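Local atomic coordinates of extracellular ligand-binding receptor (Rhodopseudomonas palustris, PDB entry 4F06), a protein that binds p-hydroxybenzoic acid and probably serves as the solute-binding receptor of an ABC transporter for aromatic compounds derived from lignin. Residues 346-349 and 354-357; 62-67 and 86-91; 142-147 and 157-162; 325-330 and 336-341. All coordinates share one frame; numbering follows the deposited sequence. Where two conformers were deposited one is given.

Contact 1. Residues 346-349 and 354-357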
loop_
_atom_site.group_PDB
_atom_site.type_symbol
_atom_site.label_atom_id
_atom_site.label_comp_id
_atom_site.label_asym_id
_atom_site.label_seq_id
_atom_site.Cartn_x
_atom_site.Cartn_y
_atom_site.Cartn_z
ATOM N N GLU A 346 -1.048 -1.326 19.940
ATOM C CA GLU A 346 -1.677 -1.469 21.251
ATOM C C GLU A 346 -2.186 -2.890 21.377
ATOM O O GLU A 346 -2.396 -3.563 20.404
ATOM C CB GLU A 346 -2.908 -0.536 21.385
ATOM C CG GLU A 346 -2.550 0.927 21.386
ATOM C CD GLU A 346 -3.742 1.819 21.700
ATOM O OE1 GLU A 346 -4.882 1.299 21.974
ATOM O OE2 GLU A 346 -3.514 3.054 21.691
ATOM N N LYS A 347 -2.428 -3.323 22.626
ATOM C CA LYS A 347 -3.049 -4.594 22.894
ATOM C C LYS A 347 -4.467 -4.290 23.336
ATOM O O LYS A 347 -4.676 -3.587 24.332
ATOM C CB LYS A 347 -2.284 -5.387 23.933
ATOM C CG LYS A 347 -2.839 -6.826 24.045
ATOM C CD LYS A 347 -2.583 -7.545 25.361
ATOM C CE LYS A 347 -1.178 -7.417 25.880
ATOM N NZ LYS A 347 -1.042 -8.338 27.059
ATOM N N VAL A 348 -5.439 -4.825 22.589
ATOM C CA VAL A 348 -6.869 -4.611 22.878
ATOM C C VAL A 348 -7.562 -5.976 22.842
ATOM O O VAL A 348 -7.457 -6.720 21.838
ATOM C CB VAL A 348 -7.504 -3.661 21.832
ATOM C CG1 VAL A 348 -9.000 -3.555 22.068
ATOM C CG2 VAL A 348 -6.848 -2.285 21.914
ATOM N N ASP A 349 -8.234 -6.331 23.947
ATOM C CA ASP A 349 -8.892 -7.653 24.074
ATOM C C ASP A 349 -7.963 -8.796 23.666
ATOM O O ASP A 349 -8.348 -9.700 22.931
ATOM C CB ASP A 349 -10.212 -7.722 23.288
ATOM C CG ASP A 349 -11.241 -6.743 23.786
ATOM O OD1 ASP A 349 -11.125 -6.277 24.944
ATOM O OD2 ASP A 349 -12.167 -6.424 23.012
ATOM N N ASN A 354 -3.045 -2.075 15.293
ATOM C CA ASN A 354 -2.670 -0.662 15.084
ATOM C C ASN A 354 -3.897 0.162 15.428
ATOM O O ASN A 354 -4.842 0.241 14.619
ATOM C CB ASN A 354 -2.234 -0.444 13.621
ATOM C CG ASN A 354 -0.921 -1.152 13.321
ATOM O OD1 ASN A 354 -0.838 -2.001 12.397
ATOM N ND2 ASN A 354 0.086 -0.846 14.062
ATOM N N ARG A 355 -3.918 0.751 16.630
ATOM C CA ARG A 355 -5.086 1.517 17.041
ATOM C C ARG A 355 -5.016 2.899 16.396
ATOM O O ARG A 355 -4.028 3.615 16.595
ATOM C CB ARG A 355 -5.064 1.689 18.555
ATOM C CG ARG A 355 -6.282 2.475 19.113
ATOM C CD ARG A 355 -7.438 1.485 19.290
ATOM N NE ARG A 355 -8.639 2.028 19.880
ATOM C CZ ARG A 355 -8.885 2.157 21.182
ATOM N NH1 ARG A 355 -10.062 2.685 21.557
ATOM N NH2 ARG A 355 -7.989 1.766 22.102
ATOM N N GLU A 356 -6.044 3.294 15.654
ATOM C CA GLU A 356 -6.085 4.634 15.035
ATOM C C GLU A 356 -6.420 5.665 16.100
ATOM O O GLU A 356 -7.474 5.567 16.772
ATOM C CB GLU A 356 -7.115 4.687 13.894
ATOM C CG GLU A 356 -6.718 3.732 12.746
ATOM C CD GLU A 356 -7.793 3.588 11.699
ATOM O OE1 GLU A 356 -9.000 3.759 12.040
ATOM O OE2 GLU A 356 -7.470 3.248 10.539
ATOM N N LEU A 357 -5.543 6.657 16.243
ATOM C CA LEU A 357 -5.646 7.671 17.310
ATOM C C LEU A 357 -6.026 9.040 16.740
ATOM O O LEU A 357 -6.521 9.891 17.467
ATOM C CB LEU A 357 -4.290 7.844 18.016
ATOM C CG LEU A 357 -3.694 6.614 18.650
ATOM C CD1 LEU A 357 -2.391 6.992 19.319
ATOM C CD2 LEU A 357 -4.640 5.991 19.657
#
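A trans first torsion followed by a bend at the second carries the Arg355 guanidinium over to Glu346, whose carboxylate stands on an extended chain with CG lying beside the backbone N. One hydrogen bond joins them: Arg355 NH2 donates to Glu346 OE1 over 3.1 Å, with an N-H...O angle of 149°. OE1 receives it on the syn lone pair, the side of its sister oxygen, and sits at the guanidinium edge, slightly tilted from that plane. Because carboxylate and guanidinium planes stand 87° apart, the two groups do not form the flat, two-pronged pairing. The carboxylate also lies against the aliphatic root of its partner, Glu346 CD being 3.4 Å from Arg355 CB and OE1 3.4 Å from Arg355 CG. Its other oxygen turns to Leu357, where Glu346 OE2 is 3.7 Å from CD2. Val348 CG2 approaches Arg355 NH2 obliquely at 4.2 Å and completes the small cluster. The contact is at the surface, so solvent probably tempers the salt bridge. Backbone bonds pair Glu346 with Ile353 and Arg355 with Glu344, so the two charged residues are diagonal neighbours across the strands. This is a diagonal cross-strand ion pair near the turn end of the beta hairpin of strands 336-348 and 351-363, whose short segments here run at 101° to each other.

Contact 2. Residues 62-67 and 86-91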
loop_
_atom_site.group_PDB
_atom_site.type_symbol
_atom_site.label_atom_id
_atom_site.label_comp_id
_atom_site.label_asym_id
_atom_site.label_seq_id
_atom_site.Cartn_x
_atom_site.Cartn_y
_atom_site.Cartn_z
ATOM N N ALA A 62 6.495 -9.718 -18.829
ATOM C CA ALA A 62 6.128 -10.927 -19.548
ATOM C C ALA A 62 4.798 -11.475 -19.037
ATOM O O ALA A 62 3.981 -11.944 -19.831
ATOM C CB ALA A 62 7.239 -11.958 -19.443
ATOM N N LEU A 63 4.554 -11.427 -17.724
ATOM C CA LEU A 63 3.270 -11.922 -17.217
ATOM C C LEU A 63 2.129 -11.076 -17.772
ATOM O O LEU A 63 1.088 -11.628 -18.146
ATOM C CB LEU A 63 3.247 -11.840 -15.689
ATOM C CG LEU A 63 4.166 -12.813 -14.926
ATOM C CD1 LEU A 63 4.138 -12.436 -13.448
ATOM C CD2 LEU A 63 3.799 -14.259 -15.163
ATOM N N ALA A 64 2.315 -9.759 -17.794
ATOM C CA ALA A 64 1.256 -8.893 -18.331
ATOM C C ALA A 64 0.973 -9.191 -19.801
ATOM O O ALA A 64 -0.188 -9.240 -20.221
ATOM C CB ALA A 64 1.652 -7.446 -18.103
ATOM N N GLN A 65 2.055 -9.355 -20.573
ATOM C CA GLN A 65 1.872 -9.639 -21.999
ATOM C C GLN A 65 1.178 -10.988 -22.195
ATOM O O GLN A 65 0.322 -11.094 -23.071
ATOM C CB GLN A 65 3.219 -9.609 -22.724
ATOM C CG GLN A 65 3.751 -8.198 -22.782
ATOM C CD GLN A 65 5.146 -8.080 -23.324
ATOM O OE1 GLN A 65 5.956 -9.015 -23.208
ATOM N NE2 GLN A 65 5.434 -6.925 -23.955
ATOM N N GLU A 66 1.520 -12.016 -21.406
ATOM C CA GLU A 66 0.819 -13.298 -21.531
ATOM C C GLU A 66 -0.657 -13.148 -21.178
ATOM O O GLU A 66 -1.543 -13.751 -21.805
ATOM C CB GLU A 66 1.476 -14.357 -20.621
ATOM C CG GLU A 66 0.807 -15.741 -20.694
ATOM C CD GLU A 66 -0.329 -16.119 -19.656
ATOM O OE1 GLU A 66 -0.664 -15.448 -18.661
ATOM O OE2 GLU A 66 -0.942 -17.208 -19.803
ATOM N N LEU A 67 -0.950 -12.399 -20.120
ATOM C CA LEU A 67 -2.364 -12.217 -19.741
ATOM C C LEU A 67 -3.138 -11.479 -20.864
ATOM O O LEU A 67 -4.272 -11.836 -21.168
ATOM C CB LEU A 67 -2.477 -11.420 -18.440
ATOM C CG LEU A 67 -2.101 -12.231 -17.192
ATOM C CD1 LEU A 67 -1.713 -11.291 -16.031
ATOM C CD2 LEU A 67 -3.247 -13.163 -16.845
HETATM N N MSE A 86 6.199 -0.265 -12.906
HETATM C CA MSE A 86 6.838 0.549 -13.938
HETATM C C MSE A 86 7.102 -0.189 -15.227
HETATM O O MSE A 86 7.049 0.417 -16.301
HETATM C CB MSE A 86 8.151 1.128 -13.400
HETATM C CG MSE A 86 8.040 2.103 -12.229
HETATM SE SE MSE A 86 7.236 3.749 -12.744
HETATM C CE MSE A 86 7.735 4.762 -11.124
ATOM N N ALA A 87 7.394 -1.479 -15.138
ATOM C CA ALA A 87 7.658 -2.286 -16.328
ATOM C C ALA A 87 6.394 -2.510 -17.148
ATOM O O ALA A 87 6.458 -2.586 -18.375
ATOM C CB ALA A 87 8.272 -3.622 -15.903
ATOM N N VAL A 88 5.252 -2.608 -16.482
ATOM C CA VAL A 88 3.987 -2.915 -17.167
ATOM C C VAL A 88 3.347 -1.634 -17.738
ATOM O O VAL A 88 2.751 -1.665 -18.811
ATOM C CB VAL A 88 3.019 -3.637 -16.197
ATOM C CG1 VAL A 88 1.668 -3.839 -16.854
ATOM C CG2 VAL A 88 3.630 -4.969 -15.799
ATOM N N ALA A 89 3.518 -0.498 -17.044
ATOM C CA ALA A 89 2.845 0.762 -17.422
ATOM C C ALA A 89 2.930 1.140 -18.918
ATOM O O ALA A 89 1.901 1.495 -19.499
ATOM C CB ALA A 89 3.387 1.887 -16.561
ATOM N N PRO A 90 4.131 1.078 -19.538
ATOM C CA PRO A 90 4.246 1.580 -20.932
ATOM C C PRO A 90 3.479 0.661 -21.921
ATOM O O PRO A 90 3.271 1.079 -23.062
ATOM C CB PRO A 90 5.781 1.701 -21.199
ATOM C CG PRO A 90 6.397 0.881 -20.138
ATOM C CD PRO A 90 5.467 0.745 -18.978
ATOM N N LEU A 91 3.025 -0.553 -21.545
ATOM C CA LEU A 91 2.335 -1.526 -22.438
ATOM C C LEU A 91 0.885 -1.137 -22.635
ATOM O O LEU A 91 0.242 -1.560 -23.592
ATOM C CB LEU A 91 2.368 -3.023 -21.834
ATOM C CG LEU A 91 3.698 -3.593 -21.425
ATOM C CD1 LEU A 91 3.414 -4.920 -20.810
ATOM C CD2 LEU A 91 4.540 -3.745 -22.680
#
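Ala64 and Val88 bring their CA atoms to 6.7 Å where the regular helix at 62-67 passes segment 86-91, in which Leu91 N closes a three-residue step onto Val88 O at 3.0 Å. Ala64 points its methyl at the other segment, and the fork of Val88 straddles it: Ala64 CB is 3.8 Å from CG1 and 3.9 Å from CG2. Leu91 adds a third methyl, with CD1 4.1 Å from Ala64 CB. Beyond the alanine, Gln65 crosses Leu91 at about a right angle. Its extended chain, with CG anti to the carbonyl carbon (chi1 -69°), lays CG 3.8 Å from Leu91 CD1 and the amide NE2 3.5 Å from Leu91 CD2, a van der Waals touch rather than a polar one. Ala64 also rests on Leu76 of strand 75-78, and Leu91 on Lys61, while Glu66 pairs with Arg50 on strand 43-51. Helix 82-88 begins at Thr82, one of the residues lining a p-hydroxybenzoic acid pocket, although the side chain of Val88 is about 13 Å from a bound p-hydroxybenzoic acid. With methyl groups carrying most of the contact and the Gln65 amide only touching a methyl, the fit rests on shape, not on directed bonds.

Contact 3. Residues 142-147 and 157-162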
loop_
_atom_site.group_PDB
_atom_site.type_symbol
_atom_site.label_atom_id
_atom_site.label_comp_id
_atom_site.label_asym_id
_atom_site.label_seq_id
_atom_site.Cartn_x
_atom_site.Cartn_y
_atom_site.Cartn_z
ATOM N N VAL A 142 15.894 13.773 13.578
ATOM C CA VAL A 142 15.398 12.505 13.053
ATOM C C VAL A 142 16.451 11.823 12.192
ATOM O O VAL A 142 17.156 12.492 11.414
ATOM C CB VAL A 142 14.103 12.738 12.239
ATOM C CG1 VAL A 142 13.727 11.504 11.409
ATOM C CG2 VAL A 142 12.946 13.074 13.188
ATOM N N ALA A 143 16.579 10.497 12.357
ATOM C CA ALA A 143 17.339 9.662 11.429
ATOM C C ALA A 143 16.333 8.972 10.510
ATOM O O ALA A 143 15.400 8.285 10.983
ATOM C CB ALA A 143 18.120 8.586 12.197
ATOM N N ILE A 144 16.508 9.188 9.205
ATOM C CA ILE A 144 15.691 8.501 8.202
ATOM C C ILE A 144 16.389 7.235 7.734
ATOM O O ILE A 144 17.567 7.303 7.397
ATOM C CB ILE A 144 15.400 9.422 6.990
ATOM C CG1 ILE A 144 14.616 10.694 7.417
ATOM C CG2 ILE A 144 14.708 8.651 5.861
ATOM C CD1 ILE A 144 14.466 11.722 6.301
ATOM N N ALA A 145 15.655 6.131 7.660
ATOM C CA ALA A 145 16.218 4.899 7.117
ATOM C C ALA A 145 15.163 4.348 6.158
ATOM O O ALA A 145 14.043 4.014 6.591
ATOM C CB ALA A 145 16.502 3.866 8.212
ATOM N N VAL A 146 15.483 4.277 4.855
ATOM C CA VAL A 146 14.514 3.796 3.894
ATOM C C VAL A 146 15.139 2.783 2.969
ATOM O O VAL A 146 16.353 2.869 2.674
ATOM C CB VAL A 146 13.941 4.939 3.012
ATOM C CG1 VAL A 146 13.136 5.905 3.846
ATOM C CG2 VAL A 146 15.033 5.671 2.209
ATOM N N SER A 147 14.349 1.811 2.481
ATOM C CA SER A 147 14.866 0.897 1.452
ATOM C C SER A 147 15.250 1.721 0.213
ATOM O O SER A 147 14.523 2.634 -0.208
ATOM C CB SER A 147 13.842 -0.170 1.113
ATOM O OG SER A 147 13.604 -0.953 2.264
ATOM N N THR A 157 12.296 11.850 0.657
ATOM C CA THR A 157 12.120 13.223 0.134
ATOM C C THR A 157 10.928 13.880 0.829
ATOM O O THR A 157 11.019 15.019 1.314
ATOM C CB THR A 157 11.902 13.155 -1.378
ATOM O OG1 THR A 157 13.060 12.552 -1.964
ATOM C CG2 THR A 157 11.693 14.556 -1.912
ATOM N N ALA A 158 9.815 13.137 0.939
ATOM C CA ALA A 158 8.616 13.693 1.563
ATOM C C ALA A 158 8.863 14.041 3.025
ATOM O O ALA A 158 8.438 15.106 3.532
ATOM C CB ALA A 158 7.478 12.681 1.470
ATOM N N PHE A 159 9.534 13.137 3.758
ATOM C CA PHE A 159 9.764 13.401 5.177
ATOM C C PHE A 159 10.727 14.583 5.361
ATOM O O PHE A 159 10.458 15.476 6.184
ATOM C CB PHE A 159 10.313 12.155 5.912
ATOM C CG PHE A 159 10.239 12.311 7.390
ATOM C CD1 PHE A 159 11.234 12.978 8.103
ATOM C CD2 PHE A 159 9.133 11.837 8.080
ATOM C CE1 PHE A 159 11.135 13.161 9.484
ATOM C CE2 PHE A 159 9.034 11.977 9.463
ATOM C CZ PHE A 159 10.026 12.665 10.163
ATOM N N LYS A 160 11.854 14.589 4.634
ATOM C CA LYS A 160 12.807 15.718 4.763
ATOM C C LYS A 160 12.091 17.022 4.489
ATOM O O LYS A 160 12.230 17.964 5.297
ATOM C CB LYS A 160 13.928 15.591 3.734
ATOM C CG LYS A 160 15.009 14.642 4.105
ATOM C CD LYS A 160 16.048 14.598 2.979
ATOM C CE LYS A 160 17.250 13.741 3.362
ATOM N NZ LYS A 160 18.292 13.847 2.293
ATOM N N LYS A 161 11.360 17.126 3.373
ATOM C CA LYS A 161 10.782 18.414 3.001
ATOM C C LYS A 161 9.774 18.879 4.048
ATOM O O LYS A 161 9.744 20.065 4.436
ATOM C CB LYS A 161 10.128 18.316 1.615
ATOM C CG LYS A 161 11.131 18.283 0.471
ATOM C CD LYS A 161 10.504 18.332 -0.904
ATOM C CE LYS A 161 11.592 18.302 -1.968
ATOM N NZ LYS A 161 10.947 18.467 -3.300
ATOM N N THR A 162 8.945 17.949 4.524
ATOM C CA THR A 162 7.841 18.352 5.431
ATOM C C THR A 162 8.381 18.642 6.828
ATOM O O THR A 162 8.055 19.660 7.429
ATOM C CB THR A 162 6.774 17.238 5.485
ATOM O OG1 THR A 162 6.362 16.900 4.153
ATOM C CG2 THR A 162 5.576 17.621 6.322
#
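Just before Phe159, whose ring meets Val142 and Ile144, the carbonyl oxygen Ala158 O is gripped twice: Thr162 OG1 donates to it at 2.8 Å and Thr162 N at 3.1 Å, the two arriving from opposite faces of the carbonyl plane. The hydroxyl of a helical threonine is thus satisfied within its own turn. A first torsion near trans (chi1 -166°) swings the Phe159 ring toward the strand. There Val142 CG1 comes obliquely to Phe159 CE1 at 3.6 Å, and Ile144 CD1 lies 3.9 Å from Phe159 CD1, also obliquely. Ile144 CD1 is in addition 3.7 Å from Lys160 CG, on the aliphatic part of a lysine whose NZ forms a salt bridge with Glu156. Shrinking Phe159 to an alanine would probably open a gap between helix and sheet and leave Val142 CG1 and the stacked ring of Phe199 without their partner. Strand 141-147, helix 150-165 and strand 169-176 make a beta-alpha-beta unit. Strand 141-147 runs between its parallel neighbours 169-176 and 197-201, while Ala158 and Thr162 carry the helix onto helix 123-136.

Contact 4. Residues 325-330 and 336-341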
loop_
_atom_site.group_PDB
_atom_site.type_symbol
_atom_site.label_atom_id
_atom_site.label_comp_id
_atom_site.label_asym_id
_atom_site.label_seq_id
_atom_site.Cartn_x
_atom_site.Cartn_y
_atom_site.Cartn_z
ATOM N N GLY A 325 -12.415 4.047 5.024
ATOM C CA GLY A 325 -12.853 5.450 5.192
ATOM C C GLY A 325 -13.423 5.960 3.877
ATOM O O GLY A 325 -13.427 5.252 2.865
ATOM N N GLU A 326 -13.898 7.199 3.879
ATOM C CA GLU A 326 -14.373 7.845 2.637
ATOM C C GLU A 326 -13.200 8.041 1.687
ATOM O O GLU A 326 -12.112 8.445 2.124
ATOM C CB GLU A 326 -15.050 9.175 2.985
ATOM C CG GLU A 326 -16.257 8.969 3.883
ATOM C CD GLU A 326 -17.181 10.146 4.043
ATOM O OE1 GLU A 326 -16.772 11.315 3.856
ATOM O OE2 GLU A 326 -18.338 9.876 4.418
ATOM N N VAL A 327 -13.400 7.740 0.403
ATOM C CA VAL A 327 -12.327 7.836 -0.602
ATOM C C VAL A 327 -12.879 8.388 -1.896
ATOM O O VAL A 327 -14.093 8.426 -2.117
ATOM C CB VAL A 327 -11.663 6.469 -0.873
ATOM C CG1 VAL A 327 -10.967 5.931 0.374
ATOM C CG2 VAL A 327 -12.665 5.475 -1.449
ATOM N N SER A 328 -11.975 8.817 -2.770
ATOM C CA SER A 328 -12.376 9.179 -4.123
ATOM C C SER A 328 -11.215 8.980 -5.064
ATOM O O SER A 328 -10.061 8.921 -4.599
ATOM C CB SER A 328 -12.854 10.653 -4.187
ATOM O OG SER A 328 -11.813 11.519 -3.752
ATOM N N ILE A 329 -11.475 8.899 -6.362
ATOM C CA ILE A 329 -10.361 8.891 -7.334
ATOM C C ILE A 329 -10.206 10.317 -7.874
ATOM O O ILE A 329 -11.119 10.870 -8.532
ATOM C CB ILE A 329 -10.662 7.924 -8.495
ATOM C CG1 ILE A 329 -10.768 6.473 -7.998
ATOM C CG2 ILE A 329 -9.545 8.073 -9.530
ATOM C CD1 ILE A 329 -9.533 5.972 -7.228
ATOM N N ASP A 330 -9.078 10.933 -7.595
ATOM C CA ASP A 330 -8.807 12.276 -8.089
ATOM C C ASP A 330 -8.683 12.240 -9.605
ATOM O O ASP A 330 -7.869 11.508 -10.106
ATOM C CB ASP A 330 -7.521 12.793 -7.442
ATOM C CG ASP A 330 -7.302 14.284 -7.680
ATOM O OD1 ASP A 330 -7.458 14.712 -8.812
ATOM O OD2 ASP A 330 -7.028 15.060 -6.756
ATOM N N ILE A 336 -6.116 7.420 -5.517
ATOM C CA ILE A 336 -7.159 7.463 -4.459
ATOM C C ILE A 336 -6.829 8.505 -3.379
ATOM O O ILE A 336 -5.838 8.399 -2.670
ATOM C CB ILE A 336 -7.339 6.031 -3.899
ATOM C CG1 ILE A 336 -8.587 5.951 -3.014
ATOM C CG2 ILE A 336 -6.079 5.490 -3.221
ATOM C CD1 ILE A 336 -9.071 4.531 -2.763
ATOM N N THR A 337 -7.713 9.528 -3.271
ATOM C CA THR A 337 -7.678 10.453 -2.156
ATOM C C THR A 337 -8.340 9.787 -0.954
ATOM O O THR A 337 -9.399 9.173 -1.101
ATOM C CB THR A 337 -8.423 11.732 -2.536
ATOM O OG1 THR A 337 -7.625 12.382 -3.523
ATOM C CG2 THR A 337 -8.584 12.683 -1.334
ATOM N N GLN A 338 -7.729 9.876 0.220
ATOM C CA GLN A 338 -8.200 9.079 1.356
ATOM C C GLN A 338 -7.662 9.670 2.634
ATOM O O GLN A 338 -6.640 10.373 2.688
ATOM C CB GLN A 338 -7.712 7.633 1.202
ATOM C CG GLN A 338 -6.167 7.483 1.202
ATOM C CD GLN A 338 -5.788 6.091 0.756
ATOM O OE1 GLN A 338 -6.570 5.168 0.916
ATOM N NE2 GLN A 338 -4.572 5.912 0.204
ATOM N N ASN A 339 -8.309 9.307 3.742
ATOM C CA ASN A 339 -7.764 9.661 5.066
ATOM C C ASN A 339 -6.432 8.948 5.307
ATOM O O ASN A 339 -6.204 7.803 4.838
ATOM C CB ASN A 339 -8.722 9.143 6.143
ATOM C CG ASN A 339 -10.101 9.755 6.060
ATOM O OD1 ASN A 339 -10.317 10.795 5.397
ATOM N ND2 ASN A 339 -11.040 9.119 6.764
ATOM N N VAL A 340 -5.551 9.620 6.042
ATOM C CA VAL A 340 -4.356 8.978 6.605
ATOM C C VAL A 340 -4.480 9.040 8.101
ATOM O O VAL A 340 -4.829 10.109 8.644
ATOM C CB VAL A 340 -3.066 9.687 6.089
ATOM C CG1 VAL A 340 -1.824 9.108 6.774
ATOM C CG2 VAL A 340 -2.968 9.526 4.564
ATOM N N TYR A 341 -4.284 7.925 8.782
ATOM C CA TYR A 341 -4.485 7.870 10.220
ATOM C C TYR A 341 -3.123 7.740 10.919
ATOM O O TYR A 341 -2.225 7.061 10.430
ATOM C CB TYR A 341 -5.366 6.652 10.592
ATOM C CG TYR A 341 -6.680 6.607 9.861
ATOM C CD1 TYR A 341 -6.808 5.956 8.612
ATOM C CD2 TYR A 341 -7.819 7.189 10.427
ATOM C CE1 TYR A 341 -8.000 5.922 7.935
ATOM C CE2 TYR A 341 -9.032 7.099 9.767
ATOM C CZ TYR A 341 -9.139 6.473 8.530
ATOM O OH TYR A 341 -10.360 6.429 7.889
HETATM O O HOH W 1 -10.366 7.390 4.028
HETATM O O HOH W 2 -14.169 8.864 6.486
HETATM O O HOH W 3 -8.270 14.812 -4.310
#
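Gly325 opens the contact with its CA 3.8 Å from Tyr341 OH, so near that a side chain on this residue would run into the hydroxyl. Tyr341 OH is held by Asn339 ND2 at 3.0 Å, lying in the amide plane, with a nearly straight N-H...O of 167°, and is also hydrogen-bonded to Arg324 O. Glu326, where the chain turns a corner, meets Asn339 through water: one molecule joins Glu326 O to Asn339 N, another Glu326 N to Asn339 ND2. Val327 follows, its CB 3.7 Å from Ile336 CD1 and its CG1 alongside Gln338 CB. Ser328 forms an antiparallel hydrogen-bonded pair with Thr337: Ser328 N reaches Thr337 O at 3.1 Å, and Thr337 N reaches Ser328 O at 2.8 Å. Ile329 turns back to the face of Val327, its CD1 4.0 Å from Ile336 CB. Ile336 turns CG1 away from its backbone N (chi1 -169°), extending CD1 over Val327; a serine in its place would probably leave Val327 CB and its methyls without the CD1 that covers them, opening a gap beside Val327. Asp330 ends the walk, OD2 linked through water to Thr337 OG1 and OD1 bonded to Glu332 N. Strand 327-329 lies between strands 319-322 and 336-348, and strand 336-348 pairs in turn with strand 351-363, while Val340 packs on helix 123-136.

Along the chain the order is contact 2, contact 3, contact 4, contact 1. Contact 2 belongs with the sheet that holds strands 43-51 and 75-78; the other three reach the second, larger sheet. Contacts 4 and 1 share strand 336-348: their centres are 22 Å apart, yet they touch where Glu356 OE2 lies 3.4 Å from Tyr341 CD1. Contact 3, at the parallel part of that sheet, is 23 Å from contact 4 and 26 Å from contact 1, centre to centre. Contacts 1 and 2 lie on opposite sides of the chain's centre, 40 Å between centres. This spread suits the two-lobed periplasmic binding protein fold, in which ligand is held between lobes.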